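Local coordinates for protein flavin-containing monooxygenase (Allium sativum, PDB 6WPU) that probably catalyses the flavin-dependent S-oxygenation of S-allyl-L-cysteine, using a bound FAD cofactor, at residues L20-G31 with L41-E52; Y320-P330 with Q350-L358. One frame throughout, in Å; residues are numbered along the deposited sequence.

Contact 1: L20-G31 with L41-E52. With FAD (flavin-adenine dinucleotide), chain B; SO4 (sulfate ion), chain C.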
loop_
_atom_site.group_PDB
_atom_site.type_symbol
_atom_site.label_atom_id
_atom_site.label_comp_id
_atom_site.label_asym_id
_atom_site.label_seq_id
_atom_site.Cartn_x
_atom_site.Cartn_y
_atom_site.Cartn_z
ATOM N N LEU A 20 -3.927 27.184 19.976
ATOM C CA LEU A 20 -3.759 26.454 18.736
ATOM C C LEU A 20 -4.096 27.337 17.535
ATOM O O LEU A 20 -4.572 28.465 17.663
ATOM C CB LEU A 20 -4.620 25.191 18.746
ATOM C CG LEU A 20 -4.174 24.085 19.707
ATOM C CD1 LEU A 20 -4.690 22.724 19.255
ATOM C CD2 LEU A 20 -2.657 24.073 19.848
ATOM N N VAL A 21 -3.822 26.808 16.353
ATOM C CA VAL A 21 -4.080 27.489 15.095
ATOM C C VAL A 21 -4.893 26.553 14.212
ATOM O O VAL A 21 -4.632 25.345 14.168
ATOM C CB VAL A 21 -2.759 27.916 14.421
ATOM C CG1 VAL A 21 -2.922 28.052 12.931
ATOM C CG2 VAL A 21 -2.289 29.227 15.009
ATOM N N THR A 22 -5.912 27.096 13.552
ATOM C CA THR A 22 -6.739 26.318 12.645
ATOM C C THR A 22 -6.315 26.630 11.210
ATOM O O THR A 22 -6.132 27.797 10.849
ATOM C CB THR A 22 -8.234 26.590 12.882
ATOM O OG1 THR A 22 -9.029 25.855 11.935
ATOM C CG2 THR A 22 -8.554 28.059 12.762
ATOM N N ARG A 23 -6.083 25.580 10.424
ATOM C CA ARG A 23 -5.700 25.686 9.025
ATOM C C ARG A 23 -6.779 25.045 8.168
ATOM O O ARG A 23 -7.550 24.200 8.633
ATOM C CB ARG A 23 -4.349 24.994 8.742
ATOM C CG ARG A 23 -3.166 25.638 9.436
ATOM C CD ARG A 23 -3.112 27.122 9.134
ATOM N NE ARG A 23 -1.890 27.729 9.647
ATOM C CZ ARG A 23 -1.738 29.032 9.876
ATOM N NH1 ARG A 23 -2.741 29.873 9.645
ATOM N NH2 ARG A 23 -0.586 29.491 10.347
ATOM N N HIS A 24 -6.829 25.462 6.906
ATOM C CA HIS A 24 -7.704 24.864 5.908
ATOM C C HIS A 24 -6.849 23.984 4.992
ATOM O O HIS A 24 -5.925 24.482 4.330
ATOM C CB HIS A 24 -8.447 25.949 5.129
ATOM C CG HIS A 24 -9.461 25.407 4.176
ATOM N ND1 HIS A 24 -10.504 24.602 4.580
ATOM C CD2 HIS A 24 -9.580 25.534 2.832
ATOM C CE1 HIS A 24 -11.227 24.261 3.527
ATOM N NE2 HIS A 24 -10.692 24.820 2.456
ATOM N N VAL A 25 -7.158 22.688 4.953
ATOM C CA VAL A 25 -6.248 21.664 4.436
ATOM C C VAL A 25 -6.943 20.806 3.386
ATOM O O VAL A 25 -8.067 20.333 3.600
ATOM C CB VAL A 25 -5.723 20.766 5.568
ATOM C CG1 VAL A 25 -4.631 19.801 5.029
ATOM C CG2 VAL A 25 -5.197 21.635 6.716
ATOM N N ALA A 26 -6.261 20.567 2.272
ATOM C CA ALA A 26 -6.774 19.641 1.269
ATOM C C ALA A 26 -6.273 18.233 1.560
ATOM O O ALA A 26 -5.113 18.037 1.944
ATOM C CB ALA A 26 -6.354 20.055 -0.139
ATOM N N ILE A 27 -7.158 17.257 1.377
ATOM C CA ILE A 27 -6.813 15.845 1.447
ATOM C C ILE A 27 -7.052 15.240 0.074
ATOM O O ILE A 27 -8.172 15.300 -0.456
ATOM C CB ILE A 27 -7.620 15.109 2.522
ATOM C CG1 ILE A 27 -7.299 15.714 3.884
ATOM C CG2 ILE A 27 -7.298 13.604 2.507
ATOM C CD1 ILE A 27 -8.333 15.431 4.863
ATOM N N ILE A 28 -6.006 14.675 -0.507
ATOM C CA ILE A 28 -6.086 14.092 -1.838
ATOM C C ILE A 28 -6.181 12.586 -1.658
ATOM O O ILE A 28 -5.176 11.927 -1.380
ATOM C CB ILE A 28 -4.892 14.493 -2.704
ATOM C CG1 ILE A 28 -4.803 16.019 -2.771
ATOM C CG2 ILE A 28 -5.023 13.892 -4.114
ATOM C CD1 ILE A 28 -3.607 16.484 -3.512
ATOM N N GLY A 29 -7.393 12.056 -1.796
ATOM C CA GLY A 29 -7.701 10.630 -1.773
ATOM C C GLY A 29 -8.516 10.294 -0.533
ATOM O O GLY A 29 -8.294 10.852 0.546
ATOM N N ALA A 30 -9.485 9.390 -0.686
ATOM C CA ALA A 30 -10.286 8.916 0.441
ATOM C C ALA A 30 -10.235 7.394 0.559
ATOM O O ALA A 30 -11.252 6.729 0.794
ATOM C CB ALA A 30 -11.731 9.398 0.332
ATOM N N GLY A 31 -9.044 6.813 0.373
ATOM C CA GLY A 31 -8.773 5.479 0.867
ATOM C C GLY A 31 -8.564 5.545 2.368
ATOM O O GLY A 31 -8.855 6.555 3.017
ATOM N N LEU A 41 -7.199 15.575 11.239
ATOM C CA LEU A 41 -7.222 17.016 11.029
ATOM C C LEU A 41 -8.423 17.646 11.730
ATOM O O LEU A 41 -8.290 18.688 12.378
ATOM C CB LEU A 41 -7.237 17.339 9.529
ATOM C CG LEU A 41 -5.938 17.029 8.776
ATOM C CD1 LEU A 41 -6.127 17.074 7.251
ATOM C CD2 LEU A 41 -4.858 17.990 9.209
ATOM N N ARG A 42 -9.602 17.022 11.614
ATOM C CA ARG A 42 -10.786 17.556 12.274
ATOM C C ARG A 42 -10.614 17.565 13.790
ATOM O O ARG A 42 -10.971 18.541 14.456
ATOM C CB ARG A 42 -12.024 16.750 11.864
ATOM C CG ARG A 42 -13.356 17.331 12.407
ATOM C CD ARG A 42 -13.840 16.592 13.657
ATOM N NE ARG A 42 -14.024 15.164 13.401
ATOM C CZ ARG A 42 -13.967 14.224 14.340
ATOM N NH1 ARG A 42 -13.723 14.567 15.606
ATOM N NH2 ARG A 42 -14.135 12.939 14.013
ATOM N N ARG A 43 -10.054 16.491 14.348
ATOM C CA ARG A 43 -9.886 16.409 15.796
ATOM C C ARG A 43 -9.000 17.521 16.325
ATOM O O ARG A 43 -9.146 17.932 17.477
ATOM C CB ARG A 43 -9.284 15.067 16.189
ATOM C CG ARG A 43 -10.231 13.922 16.108
ATOM C CD ARG A 43 -9.511 12.625 16.376
ATOM N NE ARG A 43 -10.471 11.599 16.732
ATOM C CZ ARG A 43 -10.176 10.327 16.943
ATOM N NH1 ARG A 43 -8.927 9.890 16.814
ATOM N NH2 ARG A 43 -11.147 9.490 17.275
ATOM N N GLU A 44 -8.060 17.992 15.518
ATOM C CA GLU A 44 -7.133 19.030 15.932
ATOM C C GLU A 44 -7.644 20.441 15.624
ATOM O O GLU A 44 -6.923 21.406 15.877
ATOM C CB GLU A 44 -5.775 18.767 15.266
ATOM C CG GLU A 44 -4.583 19.522 15.808
ATOM C CD GLU A 44 -4.212 19.163 17.238
ATOM O OE1 GLU A 44 -4.740 18.171 17.794
ATOM O OE2 GLU A 44 -3.370 19.885 17.805
ATOM N N GLY A 45 -8.871 20.586 15.104
ATOM C CA GLY A 45 -9.477 21.891 14.885
ATOM C C GLY A 45 -9.377 22.435 13.470
ATOM O O GLY A 45 -9.869 23.539 13.214
ATOM N N HIS A 46 -8.759 21.703 12.545
ATOM C CA HIS A 46 -8.602 22.176 11.176
ATOM C C HIS A 46 -9.870 21.938 10.364
ATOM O O HIS A 46 -10.663 21.049 10.661
ATOM C CB HIS A 46 -7.430 21.468 10.492
ATOM C CG HIS A 46 -6.142 21.599 11.239
ATOM N ND1 HIS A 46 -5.553 22.820 11.493
ATOM C CD2 HIS A 46 -5.343 20.668 11.808
ATOM C CE1 HIS A 46 -4.440 22.635 12.182
ATOM N NE2 HIS A 46 -4.287 21.337 12.382
ATOM N N THR A 47 -10.052 22.751 9.327
ATOM C CA THR A 47 -11.054 22.491 8.302
ATOM C C THR A 47 -10.382 21.825 7.097
ATOM O O THR A 47 -9.171 21.956 6.878
ATOM C CB THR A 47 -11.759 23.779 7.875
ATOM O OG1 THR A 47 -10.799 24.683 7.321
ATOM C CG2 THR A 47 -12.431 24.453 9.067
ATOM N N THR A 48 -11.168 21.082 6.327
ATOM C CA THR A 48 -10.605 20.260 5.262
ATOM C C THR A 48 -11.546 20.250 4.077
ATOM O O THR A 48 -12.753 20.450 4.217
ATOM C CB THR A 48 -10.371 18.793 5.674
ATOM O OG1 THR A 48 -11.628 18.183 5.987
ATOM C CG2 THR A 48 -9.440 18.672 6.876
ATOM N N THR A 49 -10.965 19.993 2.909
ATOM C CA THR A 49 -11.695 19.566 1.722
ATOM C C THR A 49 -11.070 18.253 1.265
ATOM O O THR A 49 -9.855 18.184 1.040
ATOM C CB THR A 49 -11.636 20.617 0.604
ATOM O OG1 THR A 49 -12.199 21.858 1.065
ATOM C CG2 THR A 49 -12.389 20.136 -0.633
ATOM N N ILE A 50 -11.889 17.214 1.147
ATOM C CA ILE A 50 -11.419 15.885 0.774
ATOM C C ILE A 50 -11.808 15.629 -0.676
ATOM O O ILE A 50 -12.992 15.709 -1.029
ATOM C CB ILE A 50 -12.012 14.807 1.692
ATOM C CG1 ILE A 50 -11.881 15.227 3.166
ATOM C CG2 ILE A 50 -11.357 13.469 1.396
ATOM C CD1 ILE A 50 -12.871 14.527 4.083
ATOM N N PHE A 51 -10.827 15.308 -1.512
ATOM C CA PHE A 51 -11.063 15.014 -2.917
ATOM C C PHE A 51 -10.908 13.521 -3.134
ATOM O O PHE A 51 -9.879 12.945 -2.762
ATOM C CB PHE A 51 -10.086 15.774 -3.825
ATOM C CG PHE A 51 -10.152 17.261 -3.677
ATOM C CD1 PHE A 51 -11.025 18.018 -4.465
ATOM C CD2 PHE A 51 -9.362 17.903 -2.736
ATOM C CE1 PHE A 51 -11.101 19.406 -4.318
ATOM C CE2 PHE A 51 -9.420 19.291 -2.571
ATOM C CZ PHE A 51 -10.292 20.049 -3.374
ATOM N N GLU A 52 -11.921 12.892 -3.726
ATOM C CA GLU A 52 -11.852 11.475 -4.079
ATOM C C GLU A 52 -12.249 11.304 -5.539
ATOM O O GLU A 52 -13.347 11.706 -5.946
ATOM C CB GLU A 52 -12.745 10.627 -3.175
ATOM C CG GLU A 52 -12.909 9.172 -3.641
ATOM C CD GLU A 52 -11.577 8.456 -3.882
ATOM O OE1 GLU A 52 -11.394 7.899 -4.994
ATOM O OE2 GLU A 52 -10.721 8.440 -2.965
HETATM P PA FAD B . -5.424 3.581 -1.505
HETATM O O1A FAD B . -6.248 2.439 -0.907
HETATM O O2A FAD B . -4.817 3.448 -2.810
HETATM O O5B FAD B . -6.237 4.843 -1.692
HETATM C C5B FAD B . -5.871 6.022 -2.399
HETATM C C4B FAD B . -7.125 6.819 -2.822
HETATM O O4B FAD B . -6.841 8.052 -3.423
HETATM C C3B FAD B . -8.009 6.057 -3.771
HETATM O O3B FAD B . -9.322 6.030 -3.315
HETATM C C2B FAD B . -7.928 6.813 -5.050
HETATM O O2B FAD B . -9.085 6.745 -5.804
HETATM C C1B FAD B . -7.670 8.202 -4.543
HETATM N N9A FAD B . -6.986 9.055 -5.488
HETATM C C8A FAD B . -5.836 8.723 -6.194
HETATM N N7A FAD B . -5.476 9.746 -6.980
HETATM C C5A FAD B . -6.396 10.788 -6.839
HETATM C C6A FAD B . -6.534 12.056 -7.401
HETATM N N6A FAD B . -5.584 12.557 -8.365
HETATM N N1A FAD B . -7.554 12.845 -7.021
HETATM C C2A FAD B . -8.482 12.426 -6.122
HETATM N N3A FAD B . -8.395 11.201 -5.552
HETATM C C4A FAD B . -7.373 10.366 -5.887
HETATM N N1 FAD B . -2.894 -3.741 4.252
HETATM C C2 FAD B . -3.445 -4.401 5.407
HETATM O O2 FAD B . -3.571 -3.734 6.576
HETATM N N3 FAD B . -3.752 -5.742 5.369
HETATM C C4 FAD B . -3.614 -6.455 4.197
HETATM O O4 FAD B . -3.922 -7.773 4.123
HETATM C C4X FAD B . -3.281 -5.770 2.932
HETATM N N5 FAD B . -3.379 -6.444 1.722
HETATM C C5X FAD B . -3.099 -5.763 0.541
HETATM C C6 FAD B . -3.184 -6.447 -0.680
HETATM C C7 FAD B . -2.919 -5.760 -1.860
HETATM C C7M FAD B . -3.003 -6.507 -3.164
HETATM C C8 FAD B . -2.567 -4.412 -1.833
HETATM C C8M FAD B . -2.265 -3.652 -3.085
HETATM C C9 FAD B . -2.477 -3.729 -0.616
HETATM C C9A FAD B . -2.742 -4.402 0.568
HETATM N N10 FAD B . -2.668 -3.694 1.817
HETATM C C10 FAD B . -2.944 -4.371 3.013
HETATM C "C1'" FAD B . -2.250 -2.283 1.848
HETATM C "C2'" FAD B . -3.243 -1.203 1.475
HETATM O "O2'" FAD B . -2.681 -0.411 0.512
HETATM C "C3'" FAD B . -3.424 -0.373 2.726
HETATM O "O3'" FAD B . -4.160 -1.204 3.538
HETATM C "C4'" FAD B . -4.184 0.936 2.549
HETATM O "O4'" FAD B . -5.333 0.656 1.838
HETATM C "C5'" FAD B . -3.413 2.096 1.909
HETATM O "O5'" FAD B . -4.437 2.978 1.550
HETATM P P FAD B . -4.342 4.408 0.873
HETATM O O1P FAD B . -5.498 5.361 1.362
HETATM O O2P FAD B . -2.844 4.857 1.096
HETATM O O3P FAD B . -4.219 4.026 -0.723
HETATM S S SO4 C . -14.204 11.683 17.694
HETATM O O1 SO4 C . -15.025 11.671 16.483
HETATM O O2 SO4 C . -13.906 10.318 18.112
HETATM O O3 SO4 C . -12.971 12.419 17.468
HETATM O O4 SO4 C . -14.940 12.385 18.740
HETATM O O HOH W 1 -9.862 26.704 9.108
#
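Glu-52 OE2 accepts two bonds of 2.8 Å, one from the backbone N of Ala-30 and one from the ribose hydroxyl O3B of FAD. OE1 takes the other ribose hydroxyl, O2B, at 2.7 Å, and also the backbone N of Gly-54. A carboxylate that grips the ribose from the second strand is a hallmark of the Rossmann-type beta-alpha-beta unit, here strand 24-28, helix 32-43 and strand 47-52. Glu-52 CG lies anti to the backbone N (chi1 170°), and a bend at chi2 (53°) turns the carboxylate back to the glycine turn. In that turn Gly-29 CA approaches FAD O4B to 3.2 Å, and a side chain there would collide with the ribose. Gly-29 and Gly-31 fit a GxGxxG pattern. The two strands run parallel and are joined by a ladder of backbone bonds. On the face of Ile-27, its CD1 meets Leu-41 CD1 of the helix tip to tip at 3.6 Å and lies alongside Ile-50 CG1. On the other face, the edge of the Phe-51 ring takes Ala-26 CB. His-24 ND1 bonds Thr-47 OG1 at 2.8 Å, and its NE2 pairs with Glu-171. Before the strands, the His-46 ring is bonded at both nitrogens: NE2 to Ala-355 O, while ND1 accepts from the backbone N of Arg-23, which lies nearly in the ring plane, at 3.0 Å.

Contact 2: Y320-P330 with Q350-L358; sequences YKHVFPPLLAP and QSKWIAAVL
Trp-353 reaches from its helix into the loop 320-330, where Phe-324, Tyr-320, Lys-321 and Val-323 meet its six-membered ring over one face and along the edge. From CB the indole heads for the loop because CG lies anti to the backbone N (chi1 -176°). CD2 and CE3 come first, beneath Phe-324 CE2. CZ3 is 3.6 Å from the same Phe-324 CE2, and Val-323 CB sits at its edge. At the tip, CH2 meets Tyr-320 CE2 at 3.8 Å and Lys-321 CG, and CZ2 also borders the tyrosine. The phenylalanine and indole form a T-shaped pair: the edge of Phe-324 points to one face of Trp-353, with planes at 74°. Tyr-320, Val-323 and Phe-324 form a classic beta bulge, in which Tyr-320 O accepts from the backbone N of both others. The loop leads into strand 332-334 of the parallel FAD-binding sheet, beside helix 343-358. A leucine in place of Trp-353 would probably leave the edge of Phe-324 without its aromatic face and open a gap beside Tyr-320. At the next residue of the helix, Ile-354 CG1 lies 3.8 Å from Phe-324 CZ. Pro-330, after a cis peptide bond, sets its CB 3.6 Å from Val-357 CG1. Gln-350 slides past Val-323 the opposite way; its OE1 accepts from Gly-336 N, its NE2 bonds Tyr-401 OH, and a water donates to His-322 O and accepts a weak bond from NE2.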
loop_
_atom_site.group_PDB
_atom_site.type_symbol
_atom_site.label_atom_id
_atom_site.label_comp_id
_atom_site.label_asym_id
_atom_site.label_seq_id
_atom_site.Cartn_x
_atom_site.Cartn_y
_atom_site.Cartn_z
ATOM N N TYR A 320 11.171 14.305 5.089
ATOM C CA TYR A 320 11.552 14.164 6.481
ATOM C C TYR A 320 10.603 13.173 7.141
ATOM O O TYR A 320 9.378 13.345 7.067
ATOM C CB TYR A 320 11.512 15.532 7.166
ATOM C CG TYR A 320 11.753 15.486 8.646
ATOM C CD1 TYR A 320 12.957 14.989 9.171
ATOM C CD2 TYR A 320 10.776 15.928 9.529
ATOM C CE1 TYR A 320 13.175 14.951 10.544
ATOM C CE2 TYR A 320 10.978 15.888 10.897
ATOM C CZ TYR A 320 12.176 15.408 11.401
ATOM O OH TYR A 320 12.355 15.386 12.764
ATOM N N LYS A 321 11.166 12.112 7.735
ATOM C CA LYS A 321 10.383 11.036 8.359
ATOM C C LYS A 321 9.367 10.439 7.382
ATOM O O LYS A 321 8.296 9.978 7.784
ATOM C CB LYS A 321 9.683 11.531 9.632
ATOM C CG LYS A 321 10.619 12.145 10.674
ATOM C CD LYS A 321 11.755 11.176 11.013
ATOM C CE LYS A 321 12.559 11.667 12.206
ATOM N NZ LYS A 321 13.792 10.873 12.402
ATOM N N HIS A 322 9.696 10.455 6.083
ATOM C CA HIS A 322 8.859 9.911 5.009
ATOM C C HIS A 322 7.566 10.703 4.805
ATOM O O HIS A 322 6.637 10.212 4.142
ATOM C CB HIS A 322 8.504 8.424 5.228
ATOM C CG HIS A 322 9.672 7.550 5.587
ATOM N ND1 HIS A 322 10.543 7.038 4.645
ATOM C CD2 HIS A 322 10.085 7.062 6.783
ATOM C CE1 HIS A 322 11.457 6.297 5.248
ATOM N NE2 HIS A 322 11.200 6.290 6.543
ATOM N N VAL A 323 7.488 11.930 5.330
ATOM C CA VAL A 323 6.229 12.662 5.372
ATOM C C VAL A 323 6.356 14.062 4.776
ATOM O O VAL A 323 5.559 14.444 3.912
ATOM C CB VAL A 323 5.697 12.726 6.821
ATOM C CG1 VAL A 323 4.565 13.761 6.954
ATOM C CG2 VAL A 323 5.193 11.362 7.251
ATOM N N PHE A 324 7.341 14.839 5.247
ATOM C CA PHE A 324 7.430 16.283 5.017
ATOM C C PHE A 324 8.561 16.636 4.061
ATOM O O PHE A 324 9.732 16.421 4.400
ATOM C CB PHE A 324 7.661 17.020 6.341
ATOM C CG PHE A 324 6.450 17.153 7.206
ATOM C CD1 PHE A 324 5.376 17.952 6.818
ATOM C CD2 PHE A 324 6.401 16.531 8.445
ATOM C CE1 PHE A 324 4.256 18.105 7.642
ATOM C CE2 PHE A 324 5.289 16.686 9.280
ATOM C CZ PHE A 324 4.214 17.480 8.872
ATOM N N PRO A 325 8.288 17.232 2.907
ATOM C CA PRO A 325 9.366 17.853 2.118
ATOM C C PRO A 325 9.970 19.015 2.884
ATOM O O PRO A 325 9.259 19.981 3.203
ATOM C CB PRO A 325 8.651 18.341 0.846
ATOM C CG PRO A 325 7.326 17.614 0.821
ATOM C CD PRO A 325 6.971 17.361 2.269
ATOM N N PRO A 326 11.270 18.955 3.215
ATOM C CA PRO A 326 11.843 19.973 4.114
ATOM C C PRO A 326 11.602 21.400 3.655
ATOM O O PRO A 326 11.246 22.247 4.480
ATOM C CB PRO A 326 13.336 19.622 4.129
ATOM C CG PRO A 326 13.365 18.132 3.867
ATOM C CD PRO A 326 12.251 17.905 2.871
ATOM N N LEU A 327 11.748 21.682 2.358
ATOM C CA LEU A 327 11.580 23.051 1.883
ATOM C C LEU A 327 10.126 23.504 1.878
ATOM O O LEU A 327 9.879 24.708 1.869
ATOM C CB LEU A 327 12.169 23.198 0.483
ATOM C CG LEU A 327 13.693 23.151 0.474
ATOM C CD1 LEU A 327 14.248 23.349 -0.930
ATOM C CD2 LEU A 327 14.236 24.190 1.450
ATOM N N LEU A 328 9.166 22.582 1.888
ATOM C CA LEU A 328 7.754 22.917 1.779
ATOM C C LEU A 328 6.962 22.537 3.024
ATOM O O LEU A 328 5.730 22.555 2.988
ATOM C CB LEU A 328 7.143 22.229 0.554
ATOM C CG LEU A 328 7.758 22.545 -0.807
ATOM C CD1 LEU A 328 7.204 21.597 -1.863
ATOM C CD2 LEU A 328 7.470 23.985 -1.169
ATOM N N ALA A 329 7.634 22.184 4.113
ATOM C CA ALA A 329 6.962 21.728 5.323
ATOM C C ALA A 329 6.552 22.924 6.171
ATOM O O ALA A 329 7.301 23.900 6.257
ATOM C CB ALA A 329 7.878 20.821 6.142
ATOM N N PRO A 330 5.386 22.872 6.839
ATOM C CA PRO A 330 4.449 21.743 6.860
ATOM C C PRO A 330 3.276 21.843 5.879
ATOM O O PRO A 330 2.347 21.042 5.976
ATOM C CB PRO A 330 3.916 21.785 8.282
ATOM C CG PRO A 330 3.826 23.303 8.566
ATOM C CD PRO A 330 5.021 23.906 7.839
ATOM N N GLN A 350 0.827 9.110 11.515
ATOM C CA GLN A 350 1.362 10.144 10.637
ATOM C C GLN A 350 0.442 11.356 10.585
ATOM O O GLN A 350 0.898 12.500 10.649
ATOM C CB GLN A 350 1.567 9.600 9.229
ATOM C CG GLN A 350 2.743 8.672 9.073
ATOM C CD GLN A 350 2.953 8.302 7.624
ATOM O OE1 GLN A 350 1.989 8.157 6.875
ATOM N NE2 GLN A 350 4.211 8.160 7.214
ATOM N N SER A 351 -0.854 11.126 10.431
ATOM C CA SER A 351 -1.737 12.261 10.241
ATOM C C SER A 351 -2.014 12.949 11.572
ATOM O O SER A 351 -2.246 14.159 11.603
ATOM C CB SER A 351 -3.022 11.807 9.550
ATOM O OG SER A 351 -3.648 10.776 10.287
ATOM N N LYS A 352 -1.940 12.197 12.672
ATOM C CA LYS A 352 -1.981 12.798 13.999
ATOM C C LYS A 352 -0.803 13.749 14.193
ATOM O O LYS A 352 -0.956 14.848 14.737
ATOM C CB LYS A 352 -1.979 11.688 15.056
ATOM C CG LYS A 352 -2.524 12.071 16.421
ATOM C CD LYS A 352 -2.463 10.877 17.384
ATOM C CE LYS A 352 -3.429 9.756 16.987
ATOM N NZ LYS A 352 -4.859 10.139 17.240
ATOM N N TRP A 353 0.375 13.350 13.721
ATOM C CA TRP A 353 1.555 14.203 13.783
ATOM C C TRP A 353 1.385 15.437 12.906
ATOM O O TRP A 353 1.641 16.572 13.348
ATOM C CB TRP A 353 2.772 13.390 13.348
ATOM C CG TRP A 353 4.087 14.086 13.434
ATOM C CD1 TRP A 353 4.538 14.888 14.453
ATOM C CD2 TRP A 353 5.137 14.037 12.465
ATOM N NE1 TRP A 353 5.804 15.347 14.169
ATOM C CE2 TRP A 353 6.199 14.830 12.957
ATOM C CE3 TRP A 353 5.283 13.402 11.221
ATOM C CZ2 TRP A 353 7.393 15.001 12.254
ATOM C CZ3 TRP A 353 6.471 13.569 10.528
ATOM C CH2 TRP A 353 7.513 14.362 11.050
ATOM N N ILE A 354 0.945 15.232 11.661
ATOM C CA ILE A 354 0.758 16.344 10.734
ATOM C C ILE A 354 -0.211 17.367 11.320
ATOM O O ILE A 354 0.050 18.574 11.298
ATOM C CB ILE A 354 0.272 15.834 9.369
ATOM C CG1 ILE A 354 1.355 15.022 8.657
ATOM C CG2 ILE A 354 -0.182 17.009 8.479
ATOM C CD1 ILE A 354 0.773 14.244 7.469
ATOM N N ALA A 355 -1.347 16.894 11.848
ATOM C CA ALA A 355 -2.366 17.802 12.368
ATOM C C ALA A 355 -1.828 18.630 13.530
ATOM O O ALA A 355 -2.073 19.840 13.606
ATOM C CB ALA A 355 -3.603 17.017 12.804
ATOM N N ALA A 356 -1.065 17.996 14.430
ATOM C CA ALA A 356 -0.505 18.707 15.570
ATOM C C ALA A 356 0.562 19.708 15.141
ATOM O O ALA A 356 0.704 20.766 15.766
ATOM C CB ALA A 356 0.063 17.708 16.573
ATOM N N VAL A 357 1.319 19.397 14.088
ATOM C CA VAL A 357 2.257 20.373 13.535
ATOM C C VAL A 357 1.496 21.564 12.944
ATOM O O VAL A 357 1.771 22.723 13.275
ATOM C CB VAL A 357 3.170 19.704 12.489
ATOM C CG1 VAL A 357 3.947 20.755 11.712
ATOM C CG2 VAL A 357 4.119 18.719 13.150
ATOM N N LEU A 358 0.515 21.291 12.076
ATOM C CA LEU A 358 -0.238 22.366 11.430
ATOM C C LEU A 358 -0.925 23.277 12.440
ATOM O O LEU A 358 -1.060 24.482 12.191
ATOM C CB LEU A 358 -1.276 21.784 10.467
ATOM C CG LEU A 358 -0.647 21.195 9.195
ATOM C CD1 LEU A 358 -1.683 20.533 8.328
ATOM C CD2 LEU A 358 0.089 22.298 8.434
HETATM O O HOH W 2 4.150 9.100 4.309
#

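Overall arrangement
Contact 1 lies near the start of the modelled chain. Strand 24-28 leads into helix 32-43, and the return along strand 47-52 closes this short beta-alpha-beta loop on the FAD ribose. Contact 2 opens far later, after the chain has built the second sheet. There the loop 320-330 runs on into strand 332-334, and helix 343-358 folds back over the loop. The two contacts follow in series and neither nest nor cross. Their centres are about 13 Å apart, and they meet where the turn 44-46 abuts Ala-355 and Leu-358. Helix 343-358 thus packs against both helix 32-43 and loop 320-330, tying the early strands to the late part of the fold.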